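Local atomic coordinates of biotin transporter BioY (Lactococcus lactis subsp. cremoris, PDB entry 4DVE), a protein that binds biotin in the membrane and probably serves as the substrate-binding S component of an energy-coupling factor (ECF) ABC transporter. Residues Q15-K18 with T19-S23; S23-M26 with T27-I31; P171-C174 with I175-I178. One frame throughout, in Å; residues are numbered along the deposited sequence.

Contact 1 of 3, residues Q15-K18 with T19-S23; sequences QKVK and TLTYS. With BNG (nonyl beta-D-glucopyranoside), chain E.
With OG1 anti to the carbonyl carbon and beside the backbone N (chi1 -56° and -62°), the hydroxyls of Thr19 and Thr21 are turned back onto Gln15 O and Val17 O, each four residues earlier. Thr19 OG1 gives its hydrogen to Gln15 O at 2.6 Å, and Thr21 OG1 gives its own to Val17 O at 2.9 Å. Each oxygen also takes the backbone N-H of the same threonine, from the opposite face of the carbonyl plane, so it is gripped twice. In one of its two deposited conformers Ser23 repeats the scheme, its OG 2.8 Å from Thr19 O. Buried Thr19 OG1 is hydrogen-bonded in addition to Tyr196 OH, whereas Thr21 lies on the exposed side.

Lys18 and Tyr22 run side by side and point the same way. Lys18 O sits over one face of the Tyr22 ring, 3.2 Å from CG, while Lys18 CG lies 4.1 Å from Tyr22 OH. Phe193 stacks on the same ring. On another side of the helix, Leu20 CD1 touches C4 of the nonyl glucoside sugar at 3.7 Å. Hydroxyls folded onto the i-4 carbonyl, beside regular backbone bonds, are characteristic of threonine and serine within an alpha-helix, here the early turns of helix 13-33.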
loop_
_atom_site.group_PDB
_atom_site.type_symbol
_atom_site.label_atom_id
_atom_site.label_comp_id
_atom_site.label_asym_id
_atom_site.label_seq_id
_atom_site.Cartn_x
_atom_site.Cartn_y
_atom_site.Cartn_z
ATOM N N GLN A 15 10.915 -22.814 -2.514
ATOM C CA GLN A 15 10.706 -21.393 -2.835
ATOM C C GLN A 15 9.222 -21.047 -2.898
ATOM O O GLN A 15 8.797 -19.956 -2.519
ATOM C CB GLN A 15 11.401 -21.029 -4.147
ATOM C CG GLN A 15 12.915 -20.940 -3.969
ATOM C CD GLN A 15 13.640 -20.844 -5.287
ATOM O OE1 GLN A 15 13.157 -21.350 -6.317
ATOM N NE2 GLN A 15 14.838 -20.222 -5.267
ATOM N N LYS A 16 8.430 -21.981 -3.378
ATOM C CA LYS A 16 7.023 -21.716 -3.484
ATOM C C LYS A 16 6.320 -21.757 -2.102
ATOM O O LYS A 16 5.461 -20.926 -1.829
ATOM C CB LYS A 16 6.429 -22.518 -4.655
ATOM C CG LYS A 16 6.062 -23.924 -4.461
ATOM C CD LYS A 16 6.215 -24.713 -5.776
ATOM C CE LYS A 16 5.883 -23.928 -7.042
ATOM N NZ LYS A 16 5.903 -24.822 -8.241
ATOM N N VAL A 17 6.787 -22.605 -1.198
ATOM C CA VAL A 17 6.299 -22.620 0.189
ATOM C C VAL A 17 6.691 -21.329 0.907
ATOM O O VAL A 17 5.880 -20.740 1.641
ATOM C CB VAL A 17 6.811 -23.844 0.992
ATOM C CG1 VAL A 17 6.575 -23.661 2.488
ATOM C CG2 VAL A 17 6.138 -25.128 0.510
ATOM N N LYS A 18 7.924 -20.889 0.689
ATOM C CA LYS A 18 8.379 -19.583 1.196
ATOM C C LYS A 18 7.548 -18.418 0.699
ATOM O O LYS A 18 7.179 -17.537 1.473
ATOM C CB LYS A 18 9.836 -19.306 0.817
ATOM C CG LYS A 18 10.796 -19.355 1.993
ATOM C CD LYS A 18 11.765 -20.521 1.935
ATOM C CE LYS A 18 12.846 -20.310 0.882
ATOM N NZ LYS A 18 13.911 -21.365 0.912
ATOM N N THR A 19 7.261 -18.425 -0.596
ATOM C CA THR A 19 6.491 -17.377 -1.243
ATOM C C THR A 19 5.041 -17.347 -0.706
ATOM O O THR A 19 4.509 -16.292 -0.405
ATOM C CB THR A 19 6.518 -17.557 -2.783
ATOM O OG1 THR A 19 7.882 -17.597 -3.231
ATOM C CG2 THR A 19 5.771 -16.398 -3.484
ATOM N N LEU A 20 4.445 -18.519 -0.532
ATOM C CA LEU A 20 3.144 -18.633 0.104
ATOM C C LEU A 20 3.145 -18.063 1.519
ATOM O O LEU A 20 2.281 -17.245 1.868
ATOM C CB LEU A 20 2.690 -20.088 0.118
ATOM C CG LEU A 20 1.355 -20.361 0.826
ATOM C CD1 LEU A 20 0.231 -19.650 0.076
ATOM C CD2 LEU A 20 1.062 -21.848 0.950
ATOM N N THR A 21 4.131 -18.474 2.313
ATOM C CA THR A 21 4.289 -17.999 3.693
ATOM C C THR A 21 4.411 -16.480 3.789
ATOM O O THR A 21 3.653 -15.835 4.522
ATOM C CB THR A 21 5.515 -18.676 4.365
ATOM O OG1 THR A 21 5.282 -20.078 4.413
ATOM C CG2 THR A 21 5.770 -18.153 5.802
ATOM N N TYR A 22 5.338 -15.919 3.018
ATOM C CA TYR A 22 5.556 -14.466 2.969
ATOM C C TYR A 22 4.361 -13.680 2.444
ATOM O O TYR A 22 4.020 -12.608 2.967
ATOM C CB TYR A 22 6.749 -14.145 2.067
ATOM C CG TYR A 22 8.111 -14.638 2.517
ATOM C CD1 TYR A 22 8.403 -14.914 3.857
ATOM C CD2 TYR A 22 9.137 -14.759 1.582
ATOM C CE1 TYR A 22 9.685 -15.330 4.242
ATOM C CE2 TYR A 22 10.411 -15.136 1.950
ATOM C CZ TYR A 22 10.687 -15.421 3.277
ATOM O OH TYR A 22 11.971 -15.815 3.585
ATOM N N SER A 23 3.736 -14.196 1.395
ATOM C CA SER A 23 2.570 -13.550 0.828
ATOM C C SER A 23 1.403 -13.556 1.821
ATOM O O SER A 23 0.725 -12.545 1.984
ATOM C CB SER A 23 2.190 -14.224 -0.487
ATOM O OG SER A 23 3.206 -13.986 -1.452
HETATM C C1 BNG E . -3.310 -15.258 1.109
HETATM C C2 BNG E . -2.064 -14.879 0.317
HETATM C C3 BNG E . -2.024 -15.608 -1.020
HETATM C C4 BNG E . -2.271 -17.100 -0.837
HETATM C C5 BNG E . -3.504 -17.347 0.024
HETATM C C6 BNG E . -3.709 -18.837 0.271
HETATM C "C1'" BNG E . -4.360 -15.039 3.213
HETATM C "C2'" BNG E . -4.014 -14.784 4.675
HETATM C "C3'" BNG E . -5.228 -14.269 5.441
HETATM C "C4'" BNG E . -4.832 -13.796 6.835
HETATM C "C5'" BNG E . -6.058 -13.370 7.635
HETATM C "C6'" BNG E . -5.650 -12.673 8.928
HETATM C "C7'" BNG E . -6.843 -12.520 9.864
HETATM C "C8'" BNG E . -6.503 -11.606 11.036
HETATM C "C9'" BNG E . -5.256 -12.080 11.750
HETATM O O1 BNG E . -3.268 -14.633 2.390
HETATM O O2 BNG E . -2.055 -13.465 0.090
HETATM O O3 BNG E . -0.745 -15.408 -1.634
HETATM O O4 BNG E . -2.451 -17.715 -2.117
HETATM O O5 BNG E . -3.356 -16.674 1.272
HETATM O O6 BNG E . -4.583 -19.020 1.390
#

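Contact 2 of 3, residues S23-M26 with T27-I31; sequences SAFM and TAFII. With BNG (nonyl beta-D-glucopyranoside), chain E.
Thr27 N donates to Ser23 O at 3.1 Å with an almost straight N-H...O angle of 172°, the first of four backbone hydrogen bonds that carry the helix from Ser23-Met26 into Thr27-Ile31. The polar side-chain chemistry centres on Thr27. Its OG1 accepts from O2 of the nonyl glucoside at 2.7 Å; Ser70 O and Ser23 O both lie within bonding range of OG1 and must share or compete for its one hydrogen. The sugar O2 has a further, weak bond to Ser23 O. Ser70 OG reaches Ser23 O as well, so the patch is an interhelical hydroxyl-carbonyl contact that ties helix 13-33 to helix 52-80 beside the detergent head. Of this stretch, Phe29-Ile31 fall in the predicted membrane span 29-49.

Apolar contacts make up the rest. Selenomethionine Met26 is bent at chi2 (68°) and again at chi3, which carries CE forward along the helix to 3.7 Å from both Phe29 CD2 and Ile30 CG1. Phe25 and Phe29 lie alongside each other with planes at 18°, but their centroids are 6.0 Å apart and the rings barely overlap; Phe25 CE2 instead meets Phe29 CB at 4.1 Å. The alkyl tail of the detergent follows the helix past Ala28 CB to Ile31, whose CD1 is 3.7 Å from C5'.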
loop_
_atom_site.group_PDB
_atom_site.type_symbol
_atom_site.label_atom_id
_atom_site.label_comp_id
_atom_site.label_asym_id
_atom_site.label_seq_id
_atom_site.Cartn_x
_atom_site.Cartn_y
_atom_site.Cartn_z
ATOM N N SER A 23 3.736 -14.196 1.395
ATOM C CA SER A 23 2.570 -13.550 0.828
ATOM C C SER A 23 1.403 -13.556 1.821
ATOM O O SER A 23 0.725 -12.545 1.984
ATOM C CB SER A 23 2.190 -14.224 -0.487
ATOM O OG SER A 23 3.206 -13.986 -1.452
ATOM N N ALA A 24 1.192 -14.693 2.496
ATOM C CA ALA A 24 0.160 -14.800 3.528
ATOM C C ALA A 24 0.476 -13.864 4.680
ATOM O O ALA A 24 -0.409 -13.157 5.145
ATOM C CB ALA A 24 -0.025 -16.240 4.004
ATOM N N PHE A 25 1.741 -13.817 5.110
ATOM C CA PHE A 25 2.137 -12.874 6.163
ATOM C C PHE A 25 1.860 -11.393 5.822
ATOM O O PHE A 25 1.419 -10.616 6.676
ATOM C CB PHE A 25 3.607 -13.041 6.561
ATOM C CG PHE A 25 4.038 -12.063 7.614
ATOM C CD1 PHE A 25 3.927 -12.376 8.959
ATOM C CD2 PHE A 25 4.504 -10.796 7.259
ATOM C CE1 PHE A 25 4.301 -11.458 9.938
ATOM C CE2 PHE A 25 4.867 -9.876 8.230
ATOM C CZ PHE A 25 4.773 -10.212 9.571
HETATM N N MSE A 26 2.135 -11.018 4.582
HETATM C CA MSE A 26 1.984 -9.641 4.116
HETATM C C MSE A 26 0.524 -9.257 4.141
HETATM O O MSE A 26 0.199 -8.183 4.632
HETATM C CB MSE A 26 2.646 -9.515 2.724
HETATM C CG MSE A 26 2.760 -8.092 2.212
HETATM SE SE MSE A 26 4.053 -7.059 3.304
HETATM C CE MSE A 26 2.697 -5.943 4.154
ATOM N N THR A 27 -0.351 -10.141 3.630
ATOM C CA THR A 27 -1.803 -9.969 3.687
ATOM C C THR A 27 -2.297 -9.837 5.141
ATOM O O THR A 27 -3.029 -8.908 5.474
ATOM C CB THR A 27 -2.525 -11.140 2.995
ATOM O OG1 THR A 27 -2.120 -11.232 1.616
ATOM C CG2 THR A 27 -4.057 -11.003 3.107
ATOM N N ALA A 28 -1.834 -10.726 6.004
ATOM C CA ALA A 28 -2.189 -10.678 7.425
ATOM C C ALA A 28 -1.700 -9.381 8.090
ATOM O O ALA A 28 -2.426 -8.796 8.914
ATOM C CB ALA A 28 -1.629 -11.901 8.160
ATOM N N PHE A 29 -0.489 -8.938 7.723
ATOM C CA PHE A 29 0.103 -7.718 8.287
ATOM C C PHE A 29 -0.711 -6.467 7.943
ATOM O O PHE A 29 -0.977 -5.603 8.796
ATOM C CB PHE A 29 1.550 -7.566 7.808
ATOM C CG PHE A 29 2.278 -6.430 8.439
ATOM C CD1 PHE A 29 2.724 -6.526 9.744
ATOM C CD2 PHE A 29 2.489 -5.253 7.750
ATOM C CE1 PHE A 29 3.388 -5.468 10.345
ATOM C CE2 PHE A 29 3.154 -4.196 8.344
ATOM C CZ PHE A 29 3.594 -4.296 9.645
ATOM N N ILE A 30 -1.139 -6.393 6.695
ATOM C CA ILE A 30 -1.979 -5.306 6.245
ATOM C C ILE A 30 -3.296 -5.272 7.037
ATOM O O ILE A 30 -3.789 -4.184 7.463
ATOM C CB ILE A 30 -2.246 -5.410 4.737
ATOM C CG1 ILE A 30 -0.952 -5.211 3.925
ATOM C CG2 ILE A 30 -3.304 -4.369 4.329
ATOM C CD1 ILE A 30 -1.025 -5.761 2.495
ATOM N N ILE A 31 -3.867 -6.458 7.247
ATOM C CA ILE A 31 -5.088 -6.619 8.054
ATOM C C ILE A 31 -4.861 -6.172 9.503
ATOM O O ILE A 31 -5.662 -5.409 10.044
ATOM C CB ILE A 31 -5.627 -8.074 8.003
ATOM C CG1 ILE A 31 -6.114 -8.421 6.583
ATOM C CG2 ILE A 31 -6.767 -8.267 9.022
ATOM C CD1 ILE A 31 -6.426 -9.891 6.350
HETATM C C1 BNG E . -3.310 -15.258 1.109
HETATM C C2 BNG E . -2.064 -14.879 0.317
HETATM C C3 BNG E . -2.024 -15.608 -1.020
HETATM C C4 BNG E . -2.271 -17.100 -0.837
HETATM C C5 BNG E . -3.504 -17.347 0.024
HETATM C C6 BNG E . -3.709 -18.837 0.271
HETATM C "C1'" BNG E . -4.360 -15.039 3.213
HETATM C "C2'" BNG E . -4.014 -14.784 4.675
HETATM C "C3'" BNG E . -5.228 -14.269 5.441
HETATM C "C4'" BNG E . -4.832 -13.796 6.835
HETATM C "C5'" BNG E . -6.058 -13.370 7.635
HETATM C "C6'" BNG E . -5.650 -12.673 8.928
HETATM C "C7'" BNG E . -6.843 -12.520 9.864
HETATM C "C8'" BNG E . -6.503 -11.606 11.036
HETATM C "C9'" BNG E . -5.256 -12.080 11.750
HETATM O O1 BNG E . -3.268 -14.633 2.390
HETATM O O2 BNG E . -2.055 -13.465 0.090
HETATM O O3 BNG E . -0.745 -15.408 -1.634
HETATM O O4 BNG E . -2.451 -17.715 -2.117
HETATM O O5 BNG E . -3.356 -16.674 1.272
HETATM O O6 BNG E . -4.583 -19.020 1.390
#

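Contact 3 of 3, residues P171-C174 with I175-I178; sequences PGDC and IKAI. With BTN (biotin), chain D.
Lys176 and Asp173, one helical turn apart, meet at their charged ends, and the lysine can be followed out to that meeting. Its CB lies 3.5 Å from Asp173 O. CG stands anti to the carbonyl carbon (chi1 -66°), which lays it 3.2 Å from Gly172 O, the oxygen that also accepts the Lys176 N-H. CD and CE keep beside this carbonyl, and with the chain bent at chi3 (-144°) CE is 3.4 Å from Gly172 O and 3.5 Å from Asp173 OD1. NZ then makes a salt bridge with Asp173 OD1 at 2.7 Å, meeting the oxygen nearly in line with its C-O bond.

This i to i+3 pair on helix 170-189 forms part of the biotin pocket, where it faces the ureido group. Biotin N1 donates to Asp173 OD1 at 3.0 Å and more weakly to OD2, while Lys176 NZ reaches the ureido oxygen O3 at 2.9 Å in a weak bond. Asn52 serves both residues, its ND2 bonding Asp173 OD1 and its OD1 bonding NZ; Ile49 O is a further partner of NZ. A methionine in place of Lys176 would probably leave biotin O3 without this donor and the buried Asp173 carboxylate without its salt-bridge mate. Behind the polar tip, Met53 and Met56 of helix 52-80 pack on the lysine side chain.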
loop_
_atom_site.group_PDB
_atom_site.type_symbol
_atom_site.label_atom_id
_atom_site.label_comp_id
_atom_site.label_asym_id
_atom_site.label_seq_id
_atom_site.Cartn_x
_atom_site.Cartn_y
_atom_site.Cartn_z
ATOM N N PRO A 171 2.163 14.406 5.923
ATOM C CA PRO A 171 3.145 14.156 6.989
ATOM C C PRO A 171 3.157 12.710 7.489
ATOM O O PRO A 171 4.245 12.099 7.640
ATOM C CB PRO A 171 2.720 15.108 8.119
ATOM C CG PRO A 171 1.754 16.059 7.518
ATOM C CD PRO A 171 1.223 15.495 6.245
ATOM N N GLY A 172 1.963 12.184 7.745
ATOM C CA GLY A 172 1.795 10.792 8.170
ATOM C C GLY A 172 2.211 9.827 7.055
ATOM O O GLY A 172 2.867 8.819 7.316
ATOM N N ASP A 173 1.871 10.148 5.809
ATOM C CA ASP A 173 2.243 9.279 4.680
ATOM C C ASP A 173 3.763 9.251 4.416
ATOM O O ASP A 173 4.306 8.182 4.061
ATOM C CB ASP A 173 1.455 9.595 3.412
ATOM C CG ASP A 173 -0.032 9.189 3.518
ATOM O OD1 ASP A 173 -0.412 8.508 4.506
ATOM O OD2 ASP A 173 -0.847 9.578 2.628
ATOM N N CYS A 174 4.437 10.387 4.635
ATOM C CA CYS A 174 5.894 10.452 4.514
ATOM C C CYS A 174 6.605 9.645 5.586
ATOM O O CYS A 174 7.583 8.932 5.277
ATOM C CB CYS A 174 6.410 11.898 4.535
ATOM S SG CYS A 174 6.117 12.735 2.967
ATOM N N ILE A 175 6.120 9.748 6.826
ATOM C CA ILE A 175 6.612 8.899 7.914
ATOM C C ILE A 175 6.442 7.408 7.559
ATOM O O ILE A 175 7.376 6.619 7.768
ATOM C CB ILE A 175 5.925 9.196 9.260
ATOM C CG1 ILE A 175 6.326 10.580 9.787
ATOM C CG2 ILE A 175 6.271 8.140 10.308
ATOM C CD1 ILE A 175 5.314 11.110 10.791
ATOM N N LYS A 176 5.277 7.039 7.035
ATOM C CA LYS A 176 5.012 5.644 6.630
ATOM C C LYS A 176 5.960 5.195 5.541
ATOM O O LYS A 176 6.417 4.070 5.573
ATOM C CB LYS A 176 3.571 5.421 6.155
ATOM C CG LYS A 176 2.509 5.596 7.247
ATOM C CD LYS A 176 1.112 5.756 6.633
ATOM C CE LYS A 176 0.221 6.716 7.396
ATOM N NZ LYS A 176 -1.056 6.969 6.682
ATOM N N ALA A 177 6.214 6.056 4.560
ATOM C CA ALA A 177 7.113 5.720 3.453
ATOM C C ALA A 177 8.563 5.533 3.952
ATOM O O ALA A 177 9.272 4.627 3.475
ATOM C CB ALA A 177 7.055 6.787 2.355
ATOM N N ILE A 178 8.991 6.388 4.897
ATOM C CA ILE A 178 10.333 6.315 5.469
ATOM C C ILE A 178 10.477 5.015 6.254
ATOM O O ILE A 178 11.502 4.316 6.138
ATOM C CB ILE A 178 10.670 7.459 6.474
ATOM C CG1 ILE A 178 10.654 8.872 5.869
ATOM C CG2 ILE A 178 12.017 7.244 7.122
ATOM C CD1 ILE A 178 11.135 9.000 4.458
HETATM C C11 BTN D . -10.687 2.789 4.051
HETATM O O11 BTN D . -10.366 1.997 4.966
HETATM O O12 BTN D . -11.883 2.970 3.782
HETATM C C10 BTN D . -9.620 3.536 3.228
HETATM C C9 BTN D . -9.096 4.797 3.919
HETATM C C8 BTN D . -8.081 5.531 3.012
HETATM C C7 BTN D . -7.317 6.613 3.791
HETATM C C2 BTN D . -6.285 7.333 2.941
HETATM S S1 BTN D . -4.938 6.226 2.487
HETATM C C6 BTN D . -3.898 7.611 2.078
HETATM C C5 BTN D . -4.234 8.763 3.058
HETATM N N1 BTN D . -3.397 8.704 4.228
HETATM C C3 BTN D . -4.077 8.439 5.341
HETATM O O3 BTN D . -3.595 8.346 6.471
HETATM N N2 BTN D . -5.376 8.313 5.019
HETATM C C4 BTN D . -5.638 8.533 3.619
#

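How the contacts relate
Contacts 1 and 2 are successive stretches of helix 13-33, sharing Ser23 and the same bound nonyl glucoside; contact 3 belongs to helix 170-189. Contact 1 is a surface contact, its centre about 20 Å from the centre of the chain, and its threonine hydroxyls bond carbonyls of the same helix. Contact 2, its centre about 11 Å from the centre of the chain, is partly buried and divides between a polar patch and apolar side chains. Contact 3 is likewise partly buried but has a salt bridge whose two residues also bond biotin. Helix 52-80 packs against side chains of all three. Contacts 2 and 3 do not touch, their nearest atoms being about 9 Å apart.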